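Local coordinates for protein PfkB (Polaromonas sp. JS666, PDB 4DU5) that is a pfkB-family carbohydrate kinase that probably transfers a phosphate from ATP to a sugar or related small molecule, at residues Ala69-Lys74 / Val291-Leu296. Numbering follows the deposited sequence.
Sequences ARLGLK and VISALL
Ser293 OG, buried where helix 283-296 meets the leucines that follow helix 60-70, is gripped by several groups: it hydrogen-bonds back to Val289 O one turn earlier, more weakly to Gly290 O, and to Arg307 NH1 of helix 301-316. A chi1 of 65° tucks the hydroxyl over its own backbone, within range of those carbonyls earlier in the helix. From across the contact the CD1 methyl of Leu71 rests against the serine, 3.8 Å from Ser293 CB. No hydrogen bond crosses between 69-74 and 291-296; the leucines contribute methyl contacts only, and the polar partners of OG lie in its own helix and at Arg307. Leu73 approaches the same serine with its CD1, 3.9 Å from Ser293 CB, which is thus touched by two leucine methyls. The other branch of Leu73 reaches on to Leu296, where the two CD2 methyls meet loosely at 4.4 Å. Between the leucines the chain turns sharply: Gly72, with positive phi (104°), closes helix 60-70 in a Schellman motif, and Gly72 N bonds to Ala69 O at 3.1 Å. Leu71 and Leu73, on either side of this glycine, both direct their side chains at helix 283-296. Leu71 also packs on Ile311, and Leu296 on Val29 of strand 27-32. The contact joins a helix C-terminus, just before strand 75-81, to a helix lying against the central, largely parallel sheet, as expected of the alpha/beta core of the ribokinase-like fold.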
ATOM      1  N   ALA A  69      14.416 -13.203  20.492  1.00 23.93           N
ATOM      2  CA  ALA A  69      14.265 -12.180  21.534  1.00 24.22           C
ATOM      3  C   ALA A  69      13.337 -12.648  22.676  1.00 24.80           C
ATOM      4  O   ALA A  69      13.584 -12.362  23.865  1.00 25.16           O
ATOM      5  CB  ALA A  69      13.799 -10.880  20.960  1.00 23.37           C
ATOM      6  N   ARG A  70      12.277 -13.367  22.326  1.00 25.07           N
ATOM      7  CA  ARG A  70      11.399 -13.954  23.347  1.00 25.54           C
ATOM      8  C   ARG A  70      12.087 -15.064  24.145  1.00 25.02           C
ATOM      9  O   ARG A  70      11.658 -15.393  25.237  1.00 25.56           O
ATOM     10  CB  ARG A  70      10.089 -14.484  22.750  1.00 25.39           C
ATOM     11  CG  ARG A  70       9.199 -13.393  22.183  1.00 26.08           C
ATOM     12  CD  ARG A  70       8.069 -14.008  21.398  1.00 25.32           C
ATOM     13  NE  ARG A  70       7.103 -13.007  20.985  1.00 26.74           N
ATOM     14  CZ  ARG A  70       5.942 -13.294  20.392  1.00 29.92           C
ATOM     15  NH1 ARG A  70       5.604 -14.559  20.139  1.00 30.67           N
ATOM     16  NH2 ARG A  70       5.109 -12.317  20.039  1.00 30.71           N
ATOM     17  N   LEU A  71      13.129 -15.652  23.593  1.00 24.36           N
ATOM     18  CA  LEU A  71      13.855 -16.668  24.334  1.00 24.24           C
ATOM     19  C   LEU A  71      14.909 -16.050  25.251  1.00 24.36           C
ATOM     20  O   LEU A  71      15.629 -16.766  25.908  1.00 24.89           O
ATOM     21  CB  LEU A  71      14.470 -17.741  23.400  1.00 23.60           C
ATOM     22  CG  LEU A  71      13.509 -18.742  22.731  1.00 20.97           C
ATOM     23  CD1 LEU A  71      14.254 -19.824  22.042  1.00 16.87           C
ATOM     24  CD2 LEU A  71      12.547 -19.338  23.728  1.00 20.00           C
ATOM     25  N   GLY A  72      14.990 -14.728  25.300  1.00 24.71           N
ATOM     26  CA  GLY A  72      15.909 -14.055  26.209  1.00 25.44           C
ATOM     27  C   GLY A  72      17.163 -13.480  25.567  1.00 26.42           C
ATOM     28  O   GLY A  72      17.865 -12.722  26.195  1.00 27.43           O
ATOM     29  N   LEU A  73      17.454 -13.829  24.323  1.00 26.76           N
ATOM     30  CA  LEU A  73      18.652 -13.360  23.650  1.00 27.07           C
ATOM     31  C   LEU A  73      18.627 -11.873  23.273  1.00 28.49           C
ATOM     32  O   LEU A  73      17.574 -11.259  23.067  1.00 29.18           O
ATOM     33  CB  LEU A  73      18.890 -14.178  22.384  1.00 27.02           C
ATOM     34  CG  LEU A  73      19.639 -15.510  22.421  1.00 25.60           C
ATOM     35  CD1 LEU A  73      18.749 -16.649  22.950  1.00 24.08           C
ATOM     36  CD2 LEU A  73      20.157 -15.812  21.045  1.00 21.51           C
ATOM     37  N   LYS A  74      19.822 -11.307  23.191  1.00 29.41           N
ATOM     38  CA  LYS A  74      20.060  -9.917  22.878  1.00 29.73           C
ATOM     39  C   LYS A  74      20.132  -9.904  21.368  1.00 29.12           C
ATOM     40  O   LYS A  74      21.080 -10.392  20.800  1.00 28.99           O
ATOM     41  CB  LYS A  74      21.437  -9.534  23.455  1.00 30.32           C
ATOM     42  CG  LYS A  74      21.518  -8.351  24.404  1.00 32.80           C
ATOM     43  CD  LYS A  74      20.834  -8.649  25.733  1.00 38.46           C
ATOM     44  CE  LYS A  74      20.842  -7.424  26.676  1.00 41.20           C
ATOM     45  NZ  LYS A  74      20.110  -6.211  26.116  1.00 42.48           N
ATOM     46  N   VAL A 291      17.226 -23.929  16.890  1.00 25.54           N
ATOM     47  CA  VAL A 291      18.572 -24.485  16.854  1.00 26.49           C
ATOM     48  C   VAL A 291      19.619 -23.447  17.075  1.00 26.12           C
ATOM     49  O   VAL A 291      20.664 -23.759  17.649  1.00 26.54           O
ATOM     50  CB  VAL A 291      18.859 -25.444  15.645  1.00 26.97           C
ATOM     51  CG1 VAL A 291      17.620 -25.592  14.819  1.00 28.25           C
ATOM     52  CG2 VAL A 291      20.046 -24.994  14.796  1.00 27.49           C
ATOM     53  N   ILE A 292      19.323 -22.209  16.675  1.00 26.06           N
ATOM     54  CA  ILE A 292      20.240 -21.080  16.870  1.00 25.45           C
ATOM     55  C   ILE A 292      20.348 -20.718  18.354  1.00 25.23           C
ATOM     56  O   ILE A 292      21.455 -20.597  18.906  1.00 24.64           O
ATOM     57  CB  ILE A 292      19.823 -19.865  16.004  1.00 26.53           C
ATOM     58  CG1 ILE A 292      20.062 -20.182  14.515  1.00 25.45           C
ATOM     59  CG2 ILE A 292      20.528 -18.522  16.446  1.00 24.92           C
ATOM     60  CD1 ILE A 292      19.860 -18.982  13.635  1.00 24.07           C
ATOM     61  N   SER A 293      19.213 -20.604  19.022  1.00 24.72           N
ATOM     62  CA  SER A 293      19.269 -20.249  20.423  1.00 25.04           C
ATOM     63  C   SER A 293      19.954 -21.326  21.273  1.00 25.29           C
ATOM     64  O   SER A 293      20.718 -21.004  22.166  1.00 25.16           O
ATOM     65  CB  SER A 293      17.890 -19.885  20.961  1.00 24.74           C
ATOM     66  OG  SER A 293      17.032 -21.004  20.921  1.00 25.76           O
ATOM     67  N   ALA A 294      19.697 -22.602  21.014  1.00 26.02           N
ATOM     68  CA  ALA A 294      20.332 -23.639  21.838  1.00 26.33           C
ATOM     69  C   ALA A 294      21.877 -23.626  21.730  1.00 26.96           C
ATOM     70  O   ALA A 294      22.581 -23.654  22.750  1.00 27.00           O
ATOM     71  CB  ALA A 294      19.761 -25.003  21.522  1.00 25.47           C
ATOM     72  N   LEU A 295      22.401 -23.555  20.504  1.00 27.73           N
ATOM     73  CA  LEU A 295      23.848 -23.576  20.271  1.00 28.35           C
ATOM     74  C   LEU A 295      24.517 -22.347  20.894  1.00 29.13           C
ATOM     75  O   LEU A 295      25.650 -22.394  21.364  1.00 29.78           O
ATOM     76  CB  LEU A 295      24.120 -23.593  18.772  1.00 28.47           C
ATOM     77  CG  LEU A 295      24.361 -24.800  17.855  1.00 28.51           C
ATOM     78  CD1 LEU A 295      24.161 -26.131  18.526  1.00 27.88           C
ATOM     79  CD2 LEU A 295      23.442 -24.658  16.639  1.00 28.40           C
ATOM     80  N   LEU A 296      23.819 -21.228  20.887  1.00 29.54           N
ATOM     81  CA  LEU A 296      24.365 -20.035  21.476  1.00 30.34           C
ATOM     82  C   LEU A 296      24.216 -20.088  22.993  1.00 31.51           C
ATOM     83  O   LEU A 296      24.979 -19.459  23.706  1.00 32.29           O
ATOM     84  CB  LEU A 296      23.686 -18.798  20.867  1.00 30.11           C
ATOM     85  CG  LEU A 296      24.388 -17.901  19.817  1.00 28.55           C
ATOM     86  CD1 LEU A 296      25.715 -18.403  19.299  1.00 26.48           C
ATOM     87  CD2 LEU A 296      23.461 -17.587  18.658  1.00 26.68           C
TER